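Local atomic coordinates of organophosphorus hydrolase (Pseudomonas pseudoalcaligenes, PDB entry 4LE6), a protein that probably hydrolyses organophosphate triesters, using a two-zinc centre held in a metallo-beta-lactamase fold. Residues D268-Q271 with A272-S275; L249-H252 with A253-F256; L115-V118 with Q119-K123; I94-G97 with D98-V101. All coordinates share one frame; numbering follows the deposited sequence.

Interaction 1: residues D268-Q271 with A272-S275; sequences DSDQ and ARQS
Asp270 and Arg273 make a salt bridge one turn apart at the start of helix 269-286, with Asp270 OD1 2.6 Å from Arg273 NH2. The two side chains run alongside each other and point the same way. Arg273 reaches back toward the start of the helix because its chain, straight as far as CD, bends at chi3 (49°), which brings the guanidinium over Asp270 CA. Carboxylate and guanidinium planes are turned 54° apart, and the short approach is made by NH2 alone.

The backbone bonds of the first turns hold the two residues in place. Each amide from Ala272 to Ser275 bonds to the carbonyl oxygen four residues earlier, beginning with Ala272 N to Asp268 O at 2.8 Å and ending with Ser275 N to Gln271 O. Asp268 is the N-cap: Gln271 N comes to its OD1 at 3.1 Å from above the carboxylate plane.

Further out, Asp268 is tied by a backbone bond to Gly225, and Ser275 OG bonds to Pro224 O, so the turn is fastened to the segment leading into the zinc ligand His226. The side chain of Ala272 lies about 5 Å from that of His226. Two carboxylates sit at the positive end of the helix, one capping an amide and the other paired with arginine, an arrangement that probably steadies the helix start electrostatically.

Interaction 2: residues L249-H252 with A253-F256; sequences LLNH and AVQF
Gln255 runs its extended side chain back alongside Leu250 and Asn251, and its OE1 gathers two backbone amides. Leu250 N comes at 2.7 Å, tilted from the carbonyl plane, while Asn251 N lies in that plane at 3.0 Å. The other end of the amide is used as well, NE2 bonding to Val261 O.

Asn251 supplies the second set of polar contacts. As N-cap of the short, weakly bonded helix 252-255 it offers OD1 to Ala253 N at 2.8 Å, in the plane of its carbonyl. Its backbone O takes two donors: Gln255 N arrives almost straight at 3.0 Å, and Val254 N stands well above the carbonyl plane.

Two CH-pi contacts and some plain packing make up the apolar part. Leu249 CD2 sits over the centre of the Phe256 ring, 3.8 Å from its centroid, and Leu249 CD1 packs against CE2 of that ring. Ala253 CB lies above one face of the His252 ring; the His252 side chain also packs on Glu316 of the second subunit.

With both ends of its buried amide bonded, Gln255 should be fixed in rotation, and it pins the turn just after the zinc ligand Asp247, where the Leu250 side chain comes within about 5 Å of a zinc ion.

Interaction 3: residues L115-V118 with Q119-K123; sequences LGVV and QTNLK
Val117 lies to one side of the flat amide of Asn121: CG1 stands above the amide plane near its nitrogen end, 3.5 Å from ND2, and the carbonyl oxygen of Val117 is above the same side. That oxygen is 3.3 Å from ND2, yet the angle is too poor for a hydrogen bond, as the N-H bonds lie in the amide plane and the oxygen does not. The amide is instead held at both ends by partners outside the helix, with OD1 accepting from Gly36 N and ND2 donating to Tyr51 O. Asn121 CG is anti to its own carbonyl carbon (chi1 -75°), which swings the amide back along the helix toward Val117.

The backbone oxygen of Val117 is used by Asn121 N at 2.9 Å, a nearly straight bond, and Val118 O receives Leu122 N at 2.7 Å. These are the opening bonds of helix 118-124, which follows strand 100-103 after a long loop. In the alpha-beta/beta-alpha sandwich it packs as part of an outer helical layer on the sheet that holds strands 45-57 and 85-95: Val118 rests on Leu50 and Ala91, and Leu122 on Leu93. Asp52 of strand 45-57 accepts from the amides of Gly116 and Val118, so the entry to the helix is tied to the sheet.

Beside the exposed Thr120 a water joins loop to helix, donating to Gly116 O at 2.6 Å and hydrogen-bonded to Thr120 OG1 at 2.6 Å. One turn along, Lys123 NZ bonds to Gln119 OE1 at 3.2 Å, while Gln119 NE2 goes to Asn150 OD1.

Interaction 4: residues I94-G97 with D98-V101; sequences INTG and DNLV
Thr96 and Asn99 face each other across the tight turn of a beta hairpin, the antiparallel link between strands 85-95 and 100-103. In the Thr96 side chain, CB lies 3.9 Å from Asn99 O and the methyl CG2 stays alongside the same oxygen. OG1 is the working end. It accepts the amide of Asn99 at 2.8 Å and also bonds to a water, which in turn donates to Asn99 OD1. The hydroxyl gets there because it sits between the backbone N and the carbonyl carbon of its own residue (chi1 67°), leaning in over the turn.

The hairpin backbone closes with two bonds between Ile94 and Val101, the hydrogen-bonded pair: Ile94 N to Val101 O at 2.8 Å and Val101 N to Ile94 O at 2.9 Å. Thr96 N reaches Asn99 O nearly straight. Between them Asn95 and Leu100 form the non-hydrogen-bonded pair. At the tip, Thr96 O takes a weak bond from Asp98 N around Gly97, whose backbone angles (phi 81°, psi -50°) are those of a classic gamma turn. A second water lies 2.6 Å from Asp98 OD2 and 3.1 Å from Thr96 O; it has more acceptors within reach than protons, so not all of them can be bonded at once.

The turn is held from outside too: Asp133 accepts from Asn99 ND2 and Leu100 N, and Asn95 ND2 bonds to Tyr127 OH and to Pro27 O of the second subunit. On the opposite end of that amide, Asn95 OD1 receives Gly97 N at 2.9 Å, an Asx turn.

In the fold
Interactions 3 and 4 belong to the same sheet region: the 94-101 hairpin joins two of its strands and the 115-123 helix start packs on it, their nearest atoms about 6 Å apart. Interactions 1 and 2 lie on the 240-246 side of the chain: the 249-256 turn follows that strand and 268-275 opens helix 269-286, both near zinc ligands. Interactions 2 and 4 are buried, while 1 and 3 are only partly so. Interaction 2 relies on amide-to-backbone bonds and CH-pi contacts, interaction 1 adds a charged pair, and interaction 4 reaches the second subunit through Asn95 and Gly97. Waters take part in interactions 3 and 4.

Interaction 1: residues D268-Q271 with A272-S275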
ATOM      1  N   ASP A 268      12.163  23.444  16.011  1.00 30.48           N
ATOM      2  CA  ASP A 268      13.614  23.546  16.000  1.00 30.95           C
ATOM      3  C   ASP A 268      14.180  22.606  14.933  1.00 29.66           C
ATOM      4  O   ASP A 268      14.319  21.399  15.163  1.00 28.42           O
ATOM      5  CB  ASP A 268      14.157  23.171  17.375  1.00 35.36           C
ATOM      6  CG  ASP A 268      15.629  23.411  17.491  1.00 41.40           C
ATOM      7  OD1 ASP A 268      16.370  23.200  16.492  1.00 36.72           O
ATOM      8  OD2 ASP A 268      16.036  23.844  18.584  1.00 46.30           O
ATOM      9  N   SER A 269      14.523  23.156  13.774  1.00 31.85           N
ATOM     10  CA  SER A 269      14.797  22.321  12.600  1.00 32.05           C
ATOM     11  C   SER A 269      16.110  21.538  12.724  1.00 30.52           C
ATOM     12  O   SER A 269      16.183  20.377  12.307  1.00 29.59           O
ATOM     13  CB  SER A 269      14.777  23.167  11.324  1.00 32.51           C
ATOM     14  OG  SER A 269      15.696  24.235  11.405  1.00 33.46           O
ATOM     15  N   ASP A 270      17.136  22.170  13.300  1.00 30.60           N
ATOM     16  CA  ASP A 270      18.400  21.487  13.584  1.00 31.02           C
ATOM     17  C   ASP A 270      18.185  20.279  14.490  1.00 30.11           C
ATOM     18  O   ASP A 270      18.640  19.169  14.207  1.00 31.58           O
ATOM     19  CB  ASP A 270      19.376  22.432  14.277  1.00 33.65           C
ATOM     20  CG  ASP A 270      19.868  23.534  13.367  1.00 40.34           C
ATOM     21  OD1 ASP A 270      19.665  23.426  12.139  1.00 41.80           O
ATOM     22  OD2 ASP A 270      20.465  24.502  13.883  1.00 42.08           O
ATOM     23  N   GLN A 271      17.488  20.508  15.594  1.00 29.90           N
ATOM     24  CA  GLN A 271      17.193  19.435  16.532  1.00 29.15           C
ATOM     25  C   GLN A 271      16.321  18.347  15.885  1.00 27.79           C
ATOM     26  O   GLN A 271      16.587  17.140  16.020  1.00 27.36           O
ATOM     27  CB  GLN A 271      16.504  20.008  17.767  1.00 29.28           C
ATOM     28  CG  GLN A 271      16.307  18.981  18.850  1.00 29.19           C
ATOM     29  CD  GLN A 271      15.747  19.568  20.128  1.00 32.93           C
ATOM     30  OE1 GLN A 271      14.831  20.389  20.098  1.00 36.92           O
ATOM     31  NE2 GLN A 271      16.291  19.145  21.261  1.00 31.46           N
ATOM     32  N   ALA A 272      15.264  18.765  15.191  1.00 27.25           N
ATOM     33  CA  ALA A 272      14.405  17.804  14.485  1.00 26.43           C
ATOM     34  C   ALA A 272      15.244  16.959  13.529  1.00 26.02           C
ATOM     35  O   ALA A 272      15.074  15.743  13.433  1.00 25.86           O
ATOM     36  CB  ALA A 272      13.314  18.528  13.713  1.00 29.91           C
ATOM     37  N   ARG A 273      16.178  17.607  12.840  1.00 27.13           N
ATOM     38  CA  ARG A 273      17.065  16.899  11.910  1.00 28.36           C
ATOM     39  C   ARG A 273      17.989  15.903  12.629  1.00 30.41           C
ATOM     40  O   ARG A 273      18.156  14.763  12.177  1.00 27.61           O
ATOM     41  CB  ARG A 273      17.882  17.913  11.095  1.00 29.64           C
ATOM     42  CG  ARG A 273      19.128  17.346  10.449  1.00 37.06           C
ATOM     43  CD  ARG A 273      19.634  18.237   9.322  1.00 46.11           C
ATOM     44  NE  ARG A 273      19.749  19.655   9.661  1.00 57.02           N
ATOM     45  CZ  ARG A 273      20.646  20.170  10.496  1.00 66.79           C
ATOM     46  NH1 ARG A 273      21.513  19.390  11.125  1.00 70.91           N
ATOM     47  NH2 ARG A 273      20.662  21.477  10.716  1.00 69.67           N
ATOM     48  N   GLN A 274      18.597  16.330  13.740  1.00 29.38           N
ATOM     49  CA  GLN A 274      19.397  15.408  14.564  1.00 28.96           C
ATOM     50  C   GLN A 274      18.602  14.169  15.044  1.00 27.38           C
ATOM     51  O   GLN A 274      19.043  12.990  14.913  1.00 27.16           O
ATOM     52  CB  GLN A 274      19.971  16.154  15.769  1.00 33.54           C
ATOM     53  CG  GLN A 274      20.963  15.333  16.594  1.00 37.76           C
ATOM     54  CD  GLN A 274      21.438  16.054  17.862  1.00 47.17           C
ATOM     55  OE1 GLN A 274      20.765  16.950  18.373  1.00 56.89           O
ATOM     56  NE2 GLN A 274      22.594  15.650  18.379  1.00 44.32           N
ATOM     57  N   SER A 275      17.413  14.423  15.574  1.00 29.40           N
ATOM     58  CA  SER A 275      16.543  13.322  16.001  1.00 33.27           C
ATOM     59  C   SER A 275      16.176  12.418  14.823  1.00 32.59           C
ATOM     60  O   SER A 275      16.183  11.189  14.939  1.00 32.56           O
ATOM     61  CB  SER A 275      15.277  13.878  16.636  1.00 34.82           C
ATOM     62  OG  SER A 275      15.631  14.696  17.725  1.00 33.46           O
TER

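Interaction 2: residues L249-H252 with A253-F256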
ATOM      1  N   LEU A 249       9.505  12.483  10.057  1.00 24.98           N
ATOM      2  CA  LEU A 249       9.612  13.111   8.762  1.00 28.22           C
ATOM      3  C   LEU A 249       8.243  13.250   8.154  1.00 25.24           C
ATOM      4  O   LEU A 249       7.291  12.578   8.544  1.00 24.26           O
ATOM      5  CB  LEU A 249      10.587  12.383   7.836  1.00 32.36           C
ATOM      6  CG  LEU A 249      10.332  10.936   7.433  1.00 31.63           C
ATOM      7  CD1 LEU A 249       9.507  10.860   6.145  1.00 27.53           C
ATOM      8  CD2 LEU A 249      11.669  10.239   7.255  1.00 29.88           C
ATOM      9  N   LEU A 250       8.177  14.180   7.226  1.00 23.08           N
ATOM     10  CA  LEU A 250       6.942  14.644   6.647  1.00 29.86           C
ATOM     11  C   LEU A 250       6.792  14.239   5.186  1.00 29.31           C
ATOM     12  O   LEU A 250       5.681  14.216   4.677  1.00 27.96           O
ATOM     13  CB  LEU A 250       6.925  16.161   6.724  1.00 38.16           C
ATOM     14  CG  LEU A 250       5.599  16.774   7.150  1.00 52.75           C
ATOM     15  CD1 LEU A 250       5.611  17.054   8.652  1.00 53.28           C
ATOM     16  CD2 LEU A 250       5.384  18.025   6.333  1.00 64.60           C
ATOM     17  N   ASN A 251       7.902  13.950   4.512  1.00 27.36           N
ATOM     18  CA  ASN A 251       7.858  13.606   3.087  1.00 25.58           C
ATOM     19  C   ASN A 251       8.782  12.440   2.778  1.00 23.31           C
ATOM     20  O   ASN A 251      10.006  12.589   2.791  1.00 22.38           O
ATOM     21  CB  ASN A 251       8.240  14.821   2.243  1.00 23.51           C
ATOM     22  CG  ASN A 251       8.009  14.604   0.750  1.00 27.99           C
ATOM     23  OD1 ASN A 251       8.373  13.566   0.196  1.00 26.93           O
ATOM     24  ND2 ASN A 251       7.397  15.586   0.094  1.00 32.00           N
ATOM     25  N   HIS A 252       8.188  11.281   2.511  1.00 23.29           N
ATOM     26  CA  HIS A 252       8.935  10.041   2.340  1.00 24.37           C
ATOM     27  C   HIS A 252       9.807  10.090   1.080  1.00 26.24           C
ATOM     28  O   HIS A 252      10.811   9.383   0.989  1.00 26.63           O
ATOM     29  CB  HIS A 252       7.974   8.867   2.221  1.00 26.11           C
ATOM     30  CG  HIS A 252       7.272   8.820   0.903  1.00 26.42           C
ATOM     31  ND1 HIS A 252       6.196   9.630   0.612  1.00 30.76           N
ATOM     32  CD2 HIS A 252       7.521   8.106  -0.218  1.00 25.22           C
ATOM     33  CE1 HIS A 252       5.796   9.399  -0.626  1.00 31.51           C
ATOM     34  NE2 HIS A 252       6.585   8.479  -1.153  1.00 32.01           N
ATOM     35  N   ALA A 253       9.434  10.923   0.114  1.00 28.68           N
ATOM     36  CA  ALA A 253      10.144  10.945  -1.163  1.00 28.73           C
ATOM     37  C   ALA A 253      11.412  11.758  -1.079  1.00 27.06           C
ATOM     38  O   ALA A 253      12.260  11.651  -1.952  1.00 26.33           O
ATOM     39  CB  ALA A 253       9.264  11.491  -2.277  1.00 27.52           C
ATOM     40  N   VAL A 254      11.549  12.559  -0.024  1.00 29.76           N
ATOM     41  CA  VAL A 254      12.679  13.483   0.092  1.00 30.34           C
ATOM     42  C   VAL A 254      13.558  13.175   1.295  1.00 29.63           C
ATOM     43  O   VAL A 254      14.779  13.169   1.172  1.00 26.88           O
ATOM     44  CB  VAL A 254      12.189  14.941   0.210  1.00 25.98           C
ATOM     45  CG1 VAL A 254      13.341  15.909   0.447  1.00 26.69           C
ATOM     46  CG2 VAL A 254      11.412  15.345  -1.016  1.00 25.68           C
ATOM     47  N   GLN A 255      12.939  12.932   2.450  1.00 24.81           N
ATOM     48  CA  GLN A 255      13.656  12.966   3.720  1.00 28.62           C
ATOM     49  C   GLN A 255      14.252  11.627   4.163  1.00 28.19           C
ATOM     50  O   GLN A 255      15.012  11.586   5.123  1.00 25.65           O
ATOM     51  CB  GLN A 255      12.747  13.518   4.822  1.00 28.77           C
ATOM     52  CG  GLN A 255      12.371  14.993   4.627  1.00 27.84           C
ATOM     53  CD  GLN A 255      11.458  15.505   5.726  1.00 27.48           C
ATOM     54  OE1 GLN A 255      10.298  15.118   5.802  1.00 27.16           O
ATOM     55  NE2 GLN A 255      11.985  16.351   6.596  1.00 26.37           N
ATOM     56  N   PHE A 256      13.892  10.532   3.500  1.00 25.79           N
ATOM     57  CA  PHE A 256      14.657   9.303   3.656  1.00 25.47           C
ATOM     58  C   PHE A 256      15.953   9.460   2.882  1.00 27.50           C
ATOM     59  O   PHE A 256      17.046   9.302   3.445  1.00 26.83           O
ATOM     60  CB  PHE A 256      13.868   8.093   3.172  1.00 24.50           C
ATOM     61  CG  PHE A 256      12.819   7.624   4.151  1.00 22.81           C
ATOM     62  CD1 PHE A 256      13.171   6.849   5.240  1.00 21.49           C
ATOM     63  CD2 PHE A 256      11.482   7.940   3.969  1.00 21.01           C
ATOM     64  CE1 PHE A 256      12.200   6.399   6.141  1.00 21.39           C
ATOM     65  CE2 PHE A 256      10.513   7.497   4.864  1.00 22.87           C
ATOM     66  CZ  PHE A 256      10.872   6.729   5.951  1.00 21.53           C
TER

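Interaction 3: residues L115-V118 with Q119-K123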
ATOM      1  N   LEU A 115      -9.840  15.893   6.261  1.00 24.66           N
ATOM      2  CA  LEU A 115      -9.281  15.197   7.408  1.00 25.25           C
ATOM      3  C   LEU A 115     -10.399  14.901   8.412  1.00 23.11           C
ATOM      4  O   LEU A 115     -11.550  15.256   8.163  1.00 21.43           O
ATOM      5  CB  LEU A 115      -8.210  16.062   8.041  1.00 26.17           C
ATOM      6  CG  LEU A 115      -6.888  16.069   7.284  1.00 26.83           C
ATOM      7  CD1 LEU A 115      -6.032  17.193   7.790  1.00 27.30           C
ATOM      8  CD2 LEU A 115      -6.165  14.731   7.449  1.00 25.75           C
ATOM      9  N   GLY A 116     -10.069  14.241   9.517  1.00 23.04           N
ATOM     10  CA  GLY A 116     -11.040  13.957  10.574  1.00 25.34           C
ATOM     11  C   GLY A 116     -11.715  12.585  10.527  1.00 24.39           C
ATOM     12  O   GLY A 116     -12.767  12.393  11.137  1.00 24.23           O
ATOM     13  N   VAL A 117     -11.100  11.620   9.841  1.00 19.58           N
ATOM     14  CA  VAL A 117     -11.739  10.324   9.583  1.00 20.11           C
ATOM     15  C   VAL A 117     -11.224   9.187  10.469  1.00 23.77           C
ATOM     16  O   VAL A 117     -11.707   8.062  10.372  1.00 22.58           O
ATOM     17  CB  VAL A 117     -11.581   9.926   8.070  1.00 26.86           C
ATOM     18  CG1 VAL A 117     -12.607   8.882   7.660  1.00 30.61           C
ATOM     19  CG2 VAL A 117     -11.752  11.156   7.177  1.00 33.05           C
ATOM     20  N   VAL A 118     -10.256   9.469  11.338  1.00 24.39           N
ATOM     21  CA  VAL A 118      -9.707   8.435  12.202  1.00 20.72           C
ATOM     22  C   VAL A 118     -10.780   7.707  13.016  1.00 17.20           C
ATOM     23  O   VAL A 118     -10.777   6.472  13.068  1.00 16.92           O
ATOM     24  CB  VAL A 118      -8.628   8.984  13.170  1.00 26.31           C
ATOM     25  CG1 VAL A 118      -8.365   8.012  14.318  1.00 26.91           C
ATOM     26  CG2 VAL A 118      -7.346   9.249  12.417  1.00 26.77           C
ATOM     27  N   GLN A 119     -11.672   8.438  13.673  1.00 18.49           N
ATOM     28  CA  GLN A 119     -12.636   7.760  14.540  1.00 18.47           C
ATOM     29  C   GLN A 119     -13.576   6.881  13.686  1.00 19.97           C
ATOM     30  O   GLN A 119     -13.934   5.741  14.064  1.00 21.28           O
ATOM     31  CB  GLN A 119     -13.431   8.750  15.392  1.00 19.72           C
ATOM     32  CG  GLN A 119     -14.176   8.069  16.549  1.00 21.25           C
ATOM     33  CD  GLN A 119     -15.057   9.010  17.344  1.00 23.08           C
ATOM     34  OE1 GLN A 119     -16.175   8.657  17.724  1.00 27.47           O
ATOM     35  NE2 GLN A 119     -14.568  10.214  17.594  1.00 24.55           N
ATOM     36  N   THR A 120     -13.913   7.389  12.505  1.00 22.32           N
ATOM     37  CA  THR A 120     -14.794   6.668  11.576  1.00 25.26           C
ATOM     38  C   THR A 120     -14.126   5.359  11.158  1.00 23.73           C
ATOM     39  O   THR A 120     -14.735   4.280  11.200  1.00 22.45           O
ATOM     40  CB  THR A 120     -15.108   7.518  10.328  1.00 24.02           C
ATOM     41  OG1 THR A 120     -15.816   8.698  10.732  1.00 26.33           O
ATOM     42  CG2 THR A 120     -15.960   6.738   9.290  1.00 23.30           C
ATOM     43  N   ASN A 121     -12.846   5.448  10.815  1.00 22.28           N
ATOM     44  CA  ASN A 121     -12.098   4.254  10.466  1.00 22.00           C
ATOM     45  C   ASN A 121     -11.867   3.339  11.661  1.00 22.10           C
ATOM     46  O   ASN A 121     -11.796   2.119  11.512  1.00 21.22           O
ATOM     47  CB  ASN A 121     -10.784   4.622   9.787  1.00 23.42           C
ATOM     48  CG  ASN A 121     -10.997   5.081   8.353  1.00 24.99           C
ATOM     49  OD1 ASN A 121     -11.780   4.477   7.609  1.00 20.57           O
ATOM     50  ND2 ASN A 121     -10.348   6.167   7.974  1.00 25.73           N
ATOM     51  N   LEU A 122     -11.758   3.918  12.852  1.00 22.88           N
ATOM     52  CA  LEU A 122     -11.622   3.111  14.051  1.00 20.37           C
ATOM     53  C   LEU A 122     -12.865   2.237  14.171  1.00 19.92           C
ATOM     54  O   LEU A 122     -12.787   1.025  14.419  1.00 20.20           O
ATOM     55  CB  LEU A 122     -11.472   3.983  15.292  1.00 24.09           C
ATOM     56  CG  LEU A 122     -11.259   3.203  16.586  1.00 24.75           C
ATOM     57  CD1 LEU A 122     -10.193   3.888  17.461  1.00 22.08           C
ATOM     58  CD2 LEU A 122     -12.581   3.042  17.347  1.00 28.07           C
ATOM     59  N   LYS A 123     -14.024   2.859  13.995  1.00 19.39           N
ATOM     60  CA  LYS A 123     -15.277   2.115  14.018  1.00 19.57           C
ATOM     61  C   LYS A 123     -15.348   1.080  12.897  1.00 22.07           C
ATOM     62  O   LYS A 123     -15.763  -0.065  13.128  1.00 17.77           O
ATOM     63  CB  LYS A 123     -16.455   3.080  13.963  1.00 17.47           C
ATOM     64  CG  LYS A 123     -16.619   3.864  15.264  1.00 20.34           C
ATOM     65  CD  LYS A 123     -17.589   5.027  15.126  1.00 25.19           C
ATOM     66  CE  LYS A 123     -17.662   5.828  16.421  1.00 27.05           C
ATOM     67  NZ  LYS A 123     -18.507   7.039  16.275  1.00 29.31           N
TER
HETATM   68  O   HOH W   1     -14.216  10.383  11.991  1.00 19.12           O

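Interaction 4: residues I94-G97 with D98-V101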
ATOM      1  N   ILE A  94      -3.312   0.035  18.808  1.00 21.71           N
ATOM      2  CA  ILE A  94      -2.612  -1.200  19.106  1.00 21.53           C
ATOM      3  C   ILE A  94      -3.309  -1.896  20.266  1.00 21.77           C
ATOM      4  O   ILE A  94      -3.510  -1.317  21.340  1.00 19.65           O
ATOM      5  CB  ILE A  94      -1.130  -0.935  19.406  1.00 21.77           C
ATOM      6  CG1 ILE A  94      -0.483  -0.284  18.172  1.00 26.33           C
ATOM      7  CG2 ILE A  94      -0.396  -2.231  19.731  1.00 19.06           C
ATOM      8  CD1 ILE A  94       0.933   0.142  18.358  1.00 25.86           C
ATOM      9  N   ASN A  95      -3.720  -3.131  20.007  1.00 19.93           N
ATOM     10  CA  ASN A  95      -4.350  -3.976  21.019  1.00 19.85           C
ATOM     11  C   ASN A  95      -3.254  -4.905  21.533  1.00 19.59           C
ATOM     12  O   ASN A  95      -2.795  -5.800  20.808  1.00 17.36           O
ATOM     13  CB  ASN A  95      -5.505  -4.772  20.387  1.00 21.65           C
ATOM     14  CG  ASN A  95      -6.246  -5.639  21.392  1.00 21.63           C
ATOM     15  OD1 ASN A  95      -5.654  -6.122  22.349  1.00 20.39           O
ATOM     16  ND2 ASN A  95      -7.547  -5.850  21.173  1.00 24.68           N
ATOM     17  N   THR A  96      -2.798  -4.654  22.761  1.00 19.89           N
ATOM     18  CA  THR A  96      -1.682  -5.380  23.341  1.00 21.75           C
ATOM     19  C   THR A  96      -2.156  -6.551  24.199  1.00 26.15           C
ATOM     20  O   THR A  96      -1.353  -7.183  24.879  1.00 27.38           O
ATOM     21  CB  THR A  96      -0.859  -4.478  24.282  1.00 22.58           C
ATOM     22  OG1 THR A  96      -1.644  -4.141  25.438  1.00 25.56           O
ATOM     23  CG2 THR A  96      -0.441  -3.225  23.587  1.00 22.92           C
ATOM     24  N   GLY A  97      -3.456  -6.824  24.180  1.00 25.13           N
ATOM     25  CA  GLY A  97      -4.042  -7.752  25.137  1.00 24.02           C
ATOM     26  C   GLY A  97      -4.307  -7.093  26.491  1.00 28.59           C
ATOM     27  O   GLY A  97      -5.410  -7.192  27.031  1.00 29.19           O
ATOM     28  N   ASP A  98      -3.305  -6.413  27.041  1.00 30.06           N
ATOM     29  CA  ASP A  98      -3.468  -5.712  28.308  1.00 28.66           C
ATOM     30  C   ASP A  98      -4.209  -4.394  28.144  1.00 23.50           C
ATOM     31  O   ASP A  98      -4.950  -3.984  29.023  1.00 22.63           O
ATOM     32  CB  ASP A  98      -2.108  -5.427  28.958  1.00 31.96           C
ATOM     33  CG  ASP A  98      -1.400  -6.685  29.396  1.00 38.79           C
ATOM     34  OD1 ASP A  98      -1.897  -7.345  30.329  1.00 40.22           O
ATOM     35  OD2 ASP A  98      -0.353  -7.019  28.802  1.00 41.98           O
ATOM     36  N   ASN A  99      -3.959  -3.715  27.034  1.00 21.56           N
ATOM     37  CA  ASN A  99      -4.538  -2.407  26.774  1.00 24.06           C
ATOM     38  C   ASN A  99      -4.964  -2.238  25.319  1.00 23.05           C
ATOM     39  O   ASN A  99      -4.367  -2.823  24.404  1.00 22.38           O
ATOM     40  CB  ASN A  99      -3.519  -1.312  27.083  1.00 27.61           C
ATOM     41  CG  ASN A  99      -3.083  -1.309  28.535  1.00 29.60           C
ATOM     42  OD1 ASN A  99      -2.085  -1.941  28.900  1.00 28.37           O
ATOM     43  ND2 ASN A  99      -3.830  -0.598  29.375  1.00 27.44           N
ATOM     44  N   LEU A 100      -5.977  -1.408  25.103  1.00 21.46           N
ATOM     45  CA  LEU A 100      -6.257  -0.906  23.766  1.00 21.66           C
ATOM     46  C   LEU A 100      -5.751   0.528  23.732  1.00 23.24           C
ATOM     47  O   LEU A 100      -6.258   1.399  24.444  1.00 23.95           O
ATOM     48  CB  LEU A 100      -7.744  -0.983  23.421  1.00 22.52           C
ATOM     49  CG  LEU A 100      -8.084  -0.595  21.977  1.00 24.35           C
ATOM     50  CD1 LEU A 100      -7.518  -1.595  20.950  1.00 24.95           C
ATOM     51  CD2 LEU A 100      -9.578  -0.478  21.815  1.00 23.27           C
ATOM     52  N   VAL A 101      -4.730   0.755  22.913  1.00 21.79           N
ATOM     53  CA  VAL A 101      -3.982   2.000  22.943  1.00 21.74           C
ATOM     54  C   VAL A 101      -4.061   2.700  21.603  1.00 21.24           C
ATOM     55  O   VAL A 101      -3.728   2.123  20.570  1.00 24.16           O
ATOM     56  CB  VAL A 101      -2.481   1.742  23.267  1.00 23.13           C
ATOM     57  CG1 VAL A 101      -1.713   3.058  23.347  1.00 22.28           C
ATOM     58  CG2 VAL A 101      -2.341   0.976  24.567  1.00 25.26           C
TER
HETATM   59  O   HOH W   2      -0.245  -2.641  27.178  1.00 25.95           O
HETATM   60  O   HOH W   3       0.976  -6.350  26.728  1.00 32.03           O